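Local coordinates for Serine/threonine-protein kinase Tel1 (PDB 6SKY), which is a protein kinase of the ATM subfamily that uses ATP to phosphorylate its targets and probably activates checkpoint signalling when DNA is damaged, at residues T2016-L2021 / T2038-Y2043; Q2044-A2049 / S2139-R2144; F2427-N2432 / P2461-Y2466; L2438-T2443 / A2483-R2488. All coordinates share one frame; numbering follows the deposited sequence.

How the contacts relate
Following the chain from the N terminus, contact 1 closes a loop of 16 residues and sets helix 2011-2021 beside helix 2035-2047. Contact 2 uses the far end of helix 2035-2047 and closes a mostly helical excursion of 89 residues, bringing in helix 2124-2143; the two contacts come in series and touch through Tyr2043 and Met2140. Contacts 3 and 4 follow much later, their centres about 57 to 75 Å from those of the first pair. They cross: 2427-2432 meets 2461-2466, and 2438-2443 meets 2483-2488, joining the chain before helix 2444-2459 to two helices that follow it. Their nearest atoms stay about 7 Å apart.

Contact 1: residues T2016-L2021 / T2038-Y2043; sequences TTARKL and TVYKAY
Helix segments 2016-2021 and 2038-2043 run in broadly the same direction, their axes 9.7 Å apart and inclined at 33°, with Arg2019 and Tyr2040 facing each other where the backbones come nearest. Arg2019 carries much of the contact through its aliphatic chain. CG stands opposite the backbone N (chi1 -178°), which sends the chain out to the neighbouring helix before it bends at chi3. At that bend CD touches both Val2039 CG1 (3.6 Å) and Tyr2043 CD2 (3.7 Å), which lie next to each other on the facing helix. On the other flank Ala2018 CB packs 3.7 Å from Tyr2040 CE1. Beyond the bend the guanidinium turns back from Val2039 and makes weak hydrogen bonds to Ser2132 OG and Thr2136 OG1. Replacing Arg2019 with alanine would probably open a gap beside Val2039 and Tyr2043 and leave those two hydroxyls without their guanidinium partner. The phenol of Tyr2040 is hydrogen-bonded to Ile2023 O and Leu2026 N, while that of Tyr2043 bonds to Thr2137 OG1. Helix 2124-2143 thus lies over Arg2019, Val2039 and Tyr2043, helix 2077-2097 packs against Tyr2043, and Leu2021 at the end of its helix meets Leu1967 of the second subunit.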
# COMPACT_ATOMS: atom_id res chain seq x y z
N THR A 2016 -21.72 -6.61 22.59
CA THR A 2016 -21.64 -6.30 21.17
C THR A 2016 -21.46 -7.56 20.34
O THR A 2016 -22.13 -7.74 19.32
CB THR A 2016 -20.50 -5.33 20.91
OG1 THR A 2016 -20.71 -4.14 21.66
CG2 THR A 2016 -20.44 -4.97 19.46
N THR A 2017 -20.57 -8.45 20.77
CA THR A 2017 -20.34 -9.69 20.05
C THR A 2017 -21.57 -10.59 20.10
O THR A 2017 -21.91 -11.23 19.11
CB THR A 2017 -19.14 -10.40 20.64
OG1 THR A 2017 -18.01 -9.53 20.61
CG2 THR A 2017 -18.82 -11.63 19.86
N ALA A 2018 -22.24 -10.64 21.25
CA ALA A 2018 -23.45 -11.45 21.35
C ALA A 2018 -24.54 -10.93 20.43
O ALA A 2018 -25.30 -11.71 19.86
CB ALA A 2018 -23.93 -11.48 22.79
N ARG A 2019 -24.65 -9.60 20.28
CA ARG A 2019 -25.67 -9.06 19.39
C ARG A 2019 -25.31 -9.28 17.93
O ARG A 2019 -26.19 -9.53 17.10
CB ARG A 2019 -25.87 -7.58 19.67
CG ARG A 2019 -26.94 -6.97 18.83
CD ARG A 2019 -27.04 -5.49 19.05
NE ARG A 2019 -25.77 -4.80 18.89
CZ ARG A 2019 -25.22 -4.54 17.72
NH1 ARG A 2019 -24.06 -3.91 17.66
NH2 ARG A 2019 -25.80 -4.92 16.61
N LYS A 2020 -24.03 -9.17 17.58
CA LYS A 2020 -23.64 -9.36 16.19
C LYS A 2020 -23.78 -10.81 15.76
O LYS A 2020 -24.21 -11.08 14.63
CB LYS A 2020 -22.21 -8.89 15.98
CG LYS A 2020 -22.06 -7.41 15.95
CD LYS A 2020 -20.61 -7.03 15.88
CE LYS A 2020 -20.46 -5.53 15.80
NZ LYS A 2020 -21.18 -5.01 14.62
N LEU A 2021 -23.41 -11.76 16.61
CA LEU A 2021 -23.58 -13.16 16.27
C LEU A 2021 -24.98 -13.68 16.56
O LEU A 2021 -25.28 -14.82 16.21
CB LEU A 2021 -22.57 -14.01 17.02
CG LEU A 2021 -21.12 -13.78 16.61
CD1 LEU A 2021 -20.20 -14.55 17.51
CD2 LEU A 2021 -20.94 -14.20 15.18
N THR A 2038 -27.92 -2.31 27.19
CA THR A 2038 -29.25 -1.77 26.93
C THR A 2038 -29.79 -2.24 25.59
O THR A 2038 -30.91 -2.76 25.50
CB THR A 2038 -29.18 -0.24 26.96
OG1 THR A 2038 -28.81 0.20 28.27
CG2 THR A 2038 -30.50 0.36 26.60
N VAL A 2039 -29.00 -2.05 24.55
CA VAL A 2039 -29.42 -2.45 23.21
C VAL A 2039 -29.61 -3.96 23.14
O VAL A 2039 -30.57 -4.46 22.52
CB VAL A 2039 -28.39 -1.93 22.19
CG1 VAL A 2039 -28.38 -2.75 20.97
CG2 VAL A 2039 -28.70 -0.50 21.86
N TYR A 2040 -28.73 -4.71 23.80
CA TYR A 2040 -28.84 -6.16 23.81
C TYR A 2040 -30.12 -6.61 24.48
O TYR A 2040 -30.78 -7.54 24.00
CB TYR A 2040 -27.65 -6.77 24.53
CG TYR A 2040 -27.67 -8.26 24.53
CD1 TYR A 2040 -27.40 -8.97 23.39
CD2 TYR A 2040 -27.97 -8.97 25.68
CE1 TYR A 2040 -27.42 -10.32 23.38
CE2 TYR A 2040 -28.00 -10.32 25.68
CZ TYR A 2040 -27.72 -11.00 24.52
OH TYR A 2040 -27.74 -12.36 24.50
N LYS A 2041 -30.49 -6.00 25.60
CA LYS A 2041 -31.71 -6.40 26.28
C LYS A 2041 -32.93 -6.11 25.43
O LYS A 2041 -33.86 -6.92 25.40
CB LYS A 2041 -31.82 -5.69 27.63
CG LYS A 2041 -30.79 -6.14 28.62
CD LYS A 2041 -31.30 -6.04 30.02
CE LYS A 2041 -31.47 -4.62 30.45
NZ LYS A 2041 -30.19 -4.03 30.90
N ALA A 2042 -32.93 -4.99 24.71
CA ALA A 2042 -34.05 -4.73 23.80
C ALA A 2042 -34.16 -5.80 22.72
O ALA A 2042 -35.25 -6.32 22.46
CB ALA A 2042 -33.90 -3.35 23.18
N TYR A 2043 -33.04 -6.16 22.09
CA TYR A 2043 -33.14 -7.16 21.01
C TYR A 2043 -33.43 -8.55 21.54
O TYR A 2043 -34.13 -9.33 20.89
CB TYR A 2043 -31.86 -7.18 20.17
CG TYR A 2043 -31.72 -5.97 19.32
CD1 TYR A 2043 -32.65 -5.66 18.36
CD2 TYR A 2043 -30.65 -5.12 19.48
CE1 TYR A 2043 -32.52 -4.55 17.60
CE2 TYR A 2043 -30.51 -4.01 18.71
CZ TYR A 2043 -31.45 -3.72 17.78
OH TYR A 2043 -31.31 -2.60 17.01

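Contact 2: residues Q2044-A2049 / S2139-R2144; sequences QSMYQA and SMWSQR
Met2046 and Met2140 lie alongside one another and point in opposite directions, each reaching from its own helix to the backbone of the other. Met2046 is fully extended, with CG opposite the backbone N (chi1 -168°); its SD passes 3.9 Å from Met2140 CB, and its CE ends 3.7 Å from Trp2141 N, near the edge of the indole. Met2140 instead curls at chi2 and chi3, bringing its CE to 3.9 Å from Tyr2047 CB and to the edge of the tyrosine ring. Next to this thioether pair, Arg2144 folds back across the end of helix 2035-2047. Tyr2047 O sits over the centre of its guanidinium, 3.8 Å above the plane, an approach that uses no N-H, and NH2 lies 3.3 Å from Ala2049 O. NH2 also has a weak hydrogen bond to Asn2146 OD1. A leucine in place of Arg2144 would probably leave the carbonyls at this helix end without a nearby positive charge. Both helices end here, Gln2048 and Arg2144 being the first residues to leave helical geometry. Helices 2052-2070 and 2077-2097 supply Val2055, Leu2093 and Leu2097 round Met2046, the kind of layered helix-on-helix packing expected of the alpha solenoid of a FAT domain.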
# COMPACT_ATOMS: atom_id res chain seq x y z
N GLN A 2044 -32.90 -8.89 22.72
CA GLN A 2044 -33.22 -10.16 23.34
C GLN A 2044 -34.70 -10.26 23.65
O GLN A 2044 -35.35 -11.26 23.33
CB GLN A 2044 -32.40 -10.32 24.61
CG GLN A 2044 -32.68 -11.56 25.38
CD GLN A 2044 -31.80 -11.68 26.59
OE1 GLN A 2044 -31.73 -10.77 27.40
NE2 GLN A 2044 -31.13 -12.80 26.71
N SER A 2045 -35.27 -9.23 24.27
CA SER A 2045 -36.70 -9.21 24.48
C SER A 2045 -37.46 -9.34 23.18
O SER A 2045 -38.53 -9.94 23.14
CB SER A 2045 -37.11 -7.92 25.18
OG SER A 2045 -38.49 -7.70 25.01
N MET A 2046 -36.94 -8.77 22.10
CA MET A 2046 -37.57 -8.94 20.80
C MET A 2046 -37.53 -10.39 20.35
O MET A 2046 -38.43 -10.85 19.64
CB MET A 2046 -36.90 -8.04 19.77
CG MET A 2046 -37.64 -7.92 18.47
SD MET A 2046 -36.71 -6.91 17.32
CE MET A 2046 -37.83 -6.93 15.93
N TYR A 2047 -36.50 -11.13 20.75
CA TYR A 2047 -36.40 -12.54 20.40
C TYR A 2047 -37.31 -13.40 21.25
O TYR A 2047 -38.01 -14.28 20.74
CB TYR A 2047 -34.94 -12.99 20.54
CG TYR A 2047 -34.69 -14.43 20.21
CD1 TYR A 2047 -34.77 -14.88 18.90
CD2 TYR A 2047 -34.33 -15.33 21.19
CE1 TYR A 2047 -34.53 -16.19 18.60
CE2 TYR A 2047 -34.08 -16.64 20.89
CZ TYR A 2047 -34.18 -17.06 19.59
OH TYR A 2047 -33.94 -18.38 19.29
N GLN A 2048 -37.32 -13.17 22.57
CA GLN A 2048 -38.07 -13.97 23.52
C GLN A 2048 -39.38 -13.28 23.90
O GLN A 2048 -39.59 -12.86 25.03
CB GLN A 2048 -37.24 -14.22 24.77
CG GLN A 2048 -35.82 -14.60 24.49
CD GLN A 2048 -34.99 -14.66 25.74
OE1 GLN A 2048 -35.33 -14.04 26.74
NE2 GLN A 2048 -33.90 -15.40 25.69
N ALA A 2049 -40.29 -13.18 22.93
CA ALA A 2049 -41.56 -12.53 23.23
C ALA A 2049 -42.54 -12.84 22.12
O ALA A 2049 -42.16 -12.96 20.95
CB ALA A 2049 -41.41 -11.02 23.38
N SER A 2139 -32.79 -7.47 10.50
CA SER A 2139 -32.77 -8.93 10.42
C SER A 2139 -33.70 -9.55 11.45
O SER A 2139 -34.45 -10.49 11.14
CB SER A 2139 -31.36 -9.45 10.59
OG SER A 2139 -31.00 -9.51 11.95
N MET A 2140 -33.68 -9.05 12.69
CA MET A 2140 -34.58 -9.57 13.71
C MET A 2140 -36.04 -9.39 13.31
O MET A 2140 -36.86 -10.28 13.53
CB MET A 2140 -34.32 -8.90 15.05
CG MET A 2140 -33.09 -9.37 15.75
SD MET A 2140 -33.25 -11.06 16.32
CE MET A 2140 -34.75 -10.93 17.25
N TRP A 2141 -36.38 -8.24 12.74
CA TRP A 2141 -37.76 -8.03 12.31
C TRP A 2141 -38.13 -8.97 11.18
O TRP A 2141 -39.27 -9.42 11.10
CB TRP A 2141 -37.93 -6.58 11.88
CG TRP A 2141 -39.33 -6.15 11.74
CD1 TRP A 2141 -40.26 -6.08 12.72
CD2 TRP A 2141 -39.95 -5.66 10.56
NE1 TRP A 2141 -41.44 -5.60 12.22
CE2 TRP A 2141 -41.27 -5.34 10.89
CE3 TRP A 2141 -39.52 -5.48 9.24
CZ2 TRP A 2141 -42.16 -4.85 9.96
CZ3 TRP A 2141 -40.41 -4.99 8.33
CH2 TRP A 2141 -41.71 -4.68 8.68
N SER A 2142 -37.19 -9.27 10.30
CA SER A 2142 -37.49 -10.21 9.23
C SER A 2142 -37.67 -11.63 9.74
O SER A 2142 -38.37 -12.43 9.12
CB SER A 2142 -36.40 -10.17 8.17
OG SER A 2142 -36.54 -11.24 7.27
N GLN A 2143 -37.04 -11.98 10.87
CA GLN A 2143 -37.14 -13.34 11.38
C GLN A 2143 -38.40 -13.57 12.19
O GLN A 2143 -38.99 -14.65 12.13
CB GLN A 2143 -35.92 -13.67 12.23
CG GLN A 2143 -34.64 -13.77 11.46
CD GLN A 2143 -33.46 -13.98 12.36
OE1 GLN A 2143 -33.61 -14.10 13.58
NE2 GLN A 2143 -32.27 -14.03 11.79
N ARG A 2144 -38.81 -12.59 12.99
CA ARG A 2144 -39.88 -12.75 13.98
C ARG A 2144 -41.22 -12.47 13.33
O ARG A 2144 -41.68 -11.34 13.26
CB ARG A 2144 -39.63 -11.83 15.16
CG ARG A 2144 -38.32 -12.09 15.83
CD ARG A 2144 -38.37 -13.44 16.44
NE ARG A 2144 -39.63 -13.57 17.14
CZ ARG A 2144 -40.11 -14.70 17.63
NH1 ARG A 2144 -39.43 -15.83 17.49
NH2 ARG A 2144 -41.27 -14.69 18.26

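Contact 3: residues F2427-N2432 / P2461-Y2466; sequences FALLMN and PYHGMY
Met2431 turns its side chain back on itself: CG is placed beside the backbone N (chi1 -81°), and two further bends, at chi2 and chi3, coil the thioether so that several of its carbons face segment 2461-2466 of helix 2461-2472. CG comes within 3.9 Å of His2463 O, and the terminal CE rests 4.1 Å from Gly2464 CA. Gly2464 offers only backbone, and the methyl packs on its CA. Just before the methionine, a type I turn from Phe2427 to Leu2430 carries the chain round, Leu2430 holding the N-cap position of helix 2431-2434. This turn directs the CB of Ala2428 toward the helix, while Leu2429 approaches it loosely with its branch, CD2 lying 4.5 Å from CD2 of the His2463 imidazole. Met2431 also touches Val2453 and Ile2456 of helix 2444-2459, the helix that links the two segments. His2463 NE2 donates a hydrogen bond to Ile2562 O, outside the two segments, and the histidine carbonyl has a weak bond from His2467 ND1. The contact is therefore loose, largely apolar packing, with no salt bridge or hydrogen bond between the two segments.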
# COMPACT_ATOMS: atom_id res chain seq x y z
N PHE A 2427 -22.47 27.66 -16.98
CA PHE A 2427 -21.43 28.53 -17.49
C PHE A 2427 -21.35 29.86 -16.76
O PHE A 2427 -20.53 30.70 -17.12
CB PHE A 2427 -21.66 28.81 -18.97
CG PHE A 2427 -21.85 27.58 -19.79
CD1 PHE A 2427 -20.78 26.80 -20.15
CD2 PHE A 2427 -23.10 27.22 -20.23
CE1 PHE A 2427 -20.95 25.68 -20.90
CE2 PHE A 2427 -23.28 26.10 -20.98
CZ PHE A 2427 -22.20 25.33 -21.32
N ALA A 2428 -22.19 30.07 -15.74
CA ALA A 2428 -22.32 31.40 -15.17
C ALA A 2428 -21.05 31.86 -14.48
O ALA A 2428 -20.77 33.06 -14.45
CB ALA A 2428 -23.49 31.44 -14.20
N LEU A 2429 -20.28 30.94 -13.91
CA LEU A 2429 -19.05 31.29 -13.22
C LEU A 2429 -17.83 31.33 -14.13
O LEU A 2429 -16.73 31.57 -13.64
CB LEU A 2429 -18.78 30.31 -12.07
CG LEU A 2429 -19.65 30.43 -10.82
CD1 LEU A 2429 -19.15 29.48 -9.75
CD2 LEU A 2429 -19.65 31.85 -10.30
N LEU A 2430 -18.00 31.10 -15.43
CA LEU A 2430 -16.91 31.16 -16.39
C LEU A 2430 -17.04 32.35 -17.31
O LEU A 2430 -16.74 32.27 -18.50
CB LEU A 2430 -16.85 29.89 -17.23
CG LEU A 2430 -17.19 28.54 -16.62
CD1 LEU A 2430 -16.99 27.48 -17.66
CD2 LEU A 2430 -16.35 28.27 -15.40
N MET A 2431 -17.50 33.49 -16.80
CA MET A 2431 -17.65 34.67 -17.63
C MET A 2431 -16.35 35.45 -17.78
O MET A 2431 -16.27 36.31 -18.66
CB MET A 2431 -18.73 35.58 -17.07
CG MET A 2431 -20.13 35.16 -17.42
SD MET A 2431 -20.53 35.47 -19.14
CE MET A 2431 -20.18 37.21 -19.25
N ASN A 2432 -15.35 35.18 -16.96
CA ASN A 2432 -14.05 35.81 -17.17
C ASN A 2432 -13.37 35.25 -18.41
O ASN A 2432 -12.66 35.98 -19.10
CB ASN A 2432 -13.16 35.61 -15.95
CG ASN A 2432 -13.39 36.66 -14.90
OD1 ASN A 2432 -13.52 37.84 -15.20
ND2 ASN A 2432 -13.43 36.23 -13.64
N PRO A 2461 -28.30 37.97 -14.40
CA PRO A 2461 -27.74 39.29 -14.72
C PRO A 2461 -26.66 39.75 -13.77
O PRO A 2461 -25.70 40.41 -14.19
CB PRO A 2461 -28.97 40.20 -14.68
CG PRO A 2461 -29.93 39.50 -13.85
CD PRO A 2461 -29.72 38.05 -14.07
N TYR A 2462 -26.76 39.42 -12.49
CA TYR A 2462 -25.75 39.84 -11.52
C TYR A 2462 -24.47 39.02 -11.63
O TYR A 2462 -23.55 39.24 -10.83
CB TYR A 2462 -26.31 39.75 -10.11
CG TYR A 2462 -27.64 40.42 -9.96
CD1 TYR A 2462 -27.78 41.78 -10.18
CD2 TYR A 2462 -28.76 39.70 -9.61
CE1 TYR A 2462 -28.99 42.39 -10.05
CE2 TYR A 2462 -29.98 40.31 -9.48
CZ TYR A 2462 -30.09 41.65 -9.70
OH TYR A 2462 -31.31 42.26 -9.57
N HIS A 2463 -24.39 38.09 -12.57
CA HIS A 2463 -23.18 37.34 -12.82
C HIS A 2463 -22.55 37.64 -14.17
O HIS A 2463 -21.41 37.23 -14.40
CB HIS A 2463 -23.46 35.83 -12.74
CG HIS A 2463 -23.81 35.36 -11.36
ND1 HIS A 2463 -25.07 35.49 -10.83
CD2 HIS A 2463 -23.06 34.76 -10.41
CE1 HIS A 2463 -25.08 34.99 -9.61
NE2 HIS A 2463 -23.87 34.54 -9.33
N GLY A 2464 -23.25 38.34 -15.06
CA GLY A 2464 -22.69 38.65 -16.35
C GLY A 2464 -22.66 40.12 -16.72
O GLY A 2464 -21.86 40.54 -17.56
N MET A 2465 -23.50 40.92 -16.09
CA MET A 2465 -23.64 42.27 -16.59
C MET A 2465 -22.51 43.19 -16.17
O MET A 2465 -22.23 44.15 -16.88
CB MET A 2465 -24.99 42.85 -16.18
CG MET A 2465 -25.90 43.01 -17.37
SD MET A 2465 -27.58 42.47 -17.08
CE MET A 2465 -27.99 43.54 -15.73
N TYR A 2466 -21.82 42.90 -15.07
CA TYR A 2466 -20.64 43.68 -14.76
C TYR A 2466 -19.49 43.37 -15.71
O TYR A 2466 -18.72 44.27 -16.05
CB TYR A 2466 -20.21 43.44 -13.32
CG TYR A 2466 -20.98 44.29 -12.34
CD1 TYR A 2466 -20.66 45.61 -12.17
CD2 TYR A 2466 -22.01 43.76 -11.61
CE1 TYR A 2466 -21.36 46.39 -11.29
CE2 TYR A 2466 -22.71 44.52 -10.72
CZ TYR A 2466 -22.38 45.84 -10.57
OH TYR A 2466 -23.08 46.61 -9.68

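Contact 4: residues L2438-T2443 / A2483-R2488; sequences LQDHNT and AVSRQR
Ser2485 is the first residue of segment 2483-2488 of helix 2483-2497 to meet the loop 2438-2443, its CB packing 3.7 Å from Gln2439 CG and lying close to the carboxylate of Asp2440. The backbones come nearest one residue on, at Arg2486, across from Gln2439. There Leu2438 O receives a CA-H...O contact from Arg2486 CA at 3.3 Å, with an angle of 137° at the hydrogen, and CB and CG of the arginine run past the same carbonyl. The polar end of Arg2486 travels on along the loop, NE bonding to Ser2436 O, and the side chain touches Thr2846 and Leu2847. Arg2488, almost a turn beyond Ser2485, bends at chi3 and swings its guanidinium back beside Ser2485. Asp2440 meets it from above: OD2 stands 3.0 Å over the centre of the guanidinium face and 3.0 Å from Arg2488 NE, the carboxylate and guanidinium planes standing 84° apart. The pair is a salt bridge held by charge alone, since no N-H is aimed at the oxygen. Asp2440 reaches this position with CG between its backbone N and carbonyl carbon (chi1 43°). Lys2492 adds a long, weak ion pair to the same oxygen. On the loop, the imidazole of His2441 lies over Gln2439 CB and makes a weak hydrogen bond from ND1 to Asp2440 O. Leu2438 is buried between helices 2444-2459 and 2483-2497. The result is a surface packing of an irregular interhelical loop along the first turns of a helix, apolar at one end and ionic at the other.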
# COMPACT_ATOMS: atom_id res chain seq x y z
N LEU A 2438 -14.43 37.33 -26.81
CA LEU A 2438 -15.41 37.97 -27.67
C LEU A 2438 -14.72 38.78 -28.75
O LEU A 2438 -13.77 39.51 -28.47
CB LEU A 2438 -16.33 38.87 -26.86
CG LEU A 2438 -17.32 38.18 -25.95
CD1 LEU A 2438 -18.11 39.21 -25.19
CD2 LEU A 2438 -18.24 37.33 -26.77
N GLN A 2439 -15.21 38.65 -29.98
CA GLN A 2439 -14.75 39.46 -31.09
C GLN A 2439 -15.87 39.54 -32.11
O GLN A 2439 -16.81 38.73 -32.09
CB GLN A 2439 -13.49 38.88 -31.73
CG GLN A 2439 -12.23 39.33 -31.04
CD GLN A 2439 -11.01 38.68 -31.61
OE1 GLN A 2439 -11.10 37.90 -32.56
NE2 GLN A 2439 -9.86 38.99 -31.05
N ASP A 2440 -15.80 40.52 -32.99
CA ASP A 2440 -16.79 40.68 -34.04
C ASP A 2440 -16.13 40.24 -35.34
O ASP A 2440 -15.50 41.04 -36.04
CB ASP A 2440 -17.31 42.10 -34.10
CG ASP A 2440 -16.22 43.12 -33.98
OD1 ASP A 2440 -15.16 42.78 -33.41
OD2 ASP A 2440 -16.41 44.26 -34.44
N HIS A 2441 -16.28 38.96 -35.67
CA HIS A 2441 -15.63 38.38 -36.82
C HIS A 2441 -16.58 37.68 -37.78
O HIS A 2441 -16.14 37.27 -38.85
CB HIS A 2441 -14.55 37.38 -36.38
CG HIS A 2441 -13.27 38.03 -35.99
ND1 HIS A 2441 -13.07 39.39 -36.07
CD2 HIS A 2441 -12.12 37.51 -35.50
CE1 HIS A 2441 -11.85 39.68 -35.66
NE2 HIS A 2441 -11.25 38.56 -35.31
N ASN A 2442 -17.85 37.52 -37.43
CA ASN A 2442 -18.87 36.88 -38.25
C ASN A 2442 -18.61 35.40 -38.48
O ASN A 2442 -19.27 34.78 -39.31
CB ASN A 2442 -19.02 37.58 -39.61
CG ASN A 2442 -20.44 37.57 -40.10
OD1 ASN A 2442 -21.38 37.70 -39.32
ND2 ASN A 2442 -20.62 37.40 -41.40
N THR A 2443 -17.66 34.81 -37.75
CA THR A 2443 -17.45 33.37 -37.80
C THR A 2443 -18.59 32.66 -37.07
O THR A 2443 -19.42 33.28 -36.41
CB THR A 2443 -16.11 33.01 -37.18
OG1 THR A 2443 -15.21 34.10 -37.33
CG2 THR A 2443 -15.52 31.80 -37.86
N ALA A 2483 -7.97 44.27 -28.80
CA ALA A 2483 -8.83 44.88 -27.79
C ALA A 2483 -9.96 45.68 -28.41
O ALA A 2483 -11.03 45.82 -27.81
CB ALA A 2483 -8.01 45.76 -26.86
N VAL A 2484 -9.76 46.20 -29.62
CA VAL A 2484 -10.80 46.98 -30.26
C VAL A 2484 -11.95 46.07 -30.69
O VAL A 2484 -13.13 46.44 -30.56
CB VAL A 2484 -10.22 47.76 -31.45
CG1 VAL A 2484 -11.24 48.75 -31.97
CG2 VAL A 2484 -8.96 48.46 -31.03
N SER A 2485 -11.64 44.88 -31.18
CA SER A 2485 -12.70 43.95 -31.58
C SER A 2485 -13.48 43.47 -30.37
O SER A 2485 -14.71 43.38 -30.41
CB SER A 2485 -12.10 42.77 -32.32
OG SER A 2485 -10.95 43.18 -33.05
N ARG A 2486 -12.78 43.14 -29.28
CA ARG A 2486 -13.46 42.75 -28.05
C ARG A 2486 -14.36 43.85 -27.55
O ARG A 2486 -15.51 43.60 -27.15
CB ARG A 2486 -12.42 42.38 -26.99
CG ARG A 2486 -13.01 41.83 -25.73
CD ARG A 2486 -11.98 41.69 -24.64
NE ARG A 2486 -10.88 40.82 -25.05
CZ ARG A 2486 -9.62 41.23 -25.19
NH1 ARG A 2486 -9.30 42.49 -24.94
NH2 ARG A 2486 -8.69 40.37 -25.56
N GLN A 2487 -13.88 45.10 -27.56
CA GLN A 2487 -14.70 46.22 -27.13
C GLN A 2487 -15.92 46.39 -28.01
O GLN A 2487 -17.02 46.65 -27.51
CB GLN A 2487 -13.86 47.49 -27.10
CG GLN A 2487 -14.49 48.70 -27.77
CD GLN A 2487 -15.53 49.37 -26.91
OE1 GLN A 2487 -16.69 49.47 -27.28
NE2 GLN A 2487 -15.11 49.85 -25.75
N ARG A 2488 -15.77 46.20 -29.32
CA ARG A 2488 -16.91 46.35 -30.22
C ARG A 2488 -17.95 45.27 -29.99
O ARG A 2488 -19.16 45.55 -29.97
CB ARG A 2488 -16.43 46.34 -31.66
CG ARG A 2488 -15.71 47.61 -32.07
CD ARG A 2488 -15.42 47.61 -33.55
NE ARG A 2488 -14.48 46.56 -33.92
CZ ARG A 2488 -14.20 46.21 -35.17
NH1 ARG A 2488 -14.80 46.84 -36.18
NH2 ARG A 2488 -13.34 45.24 -35.42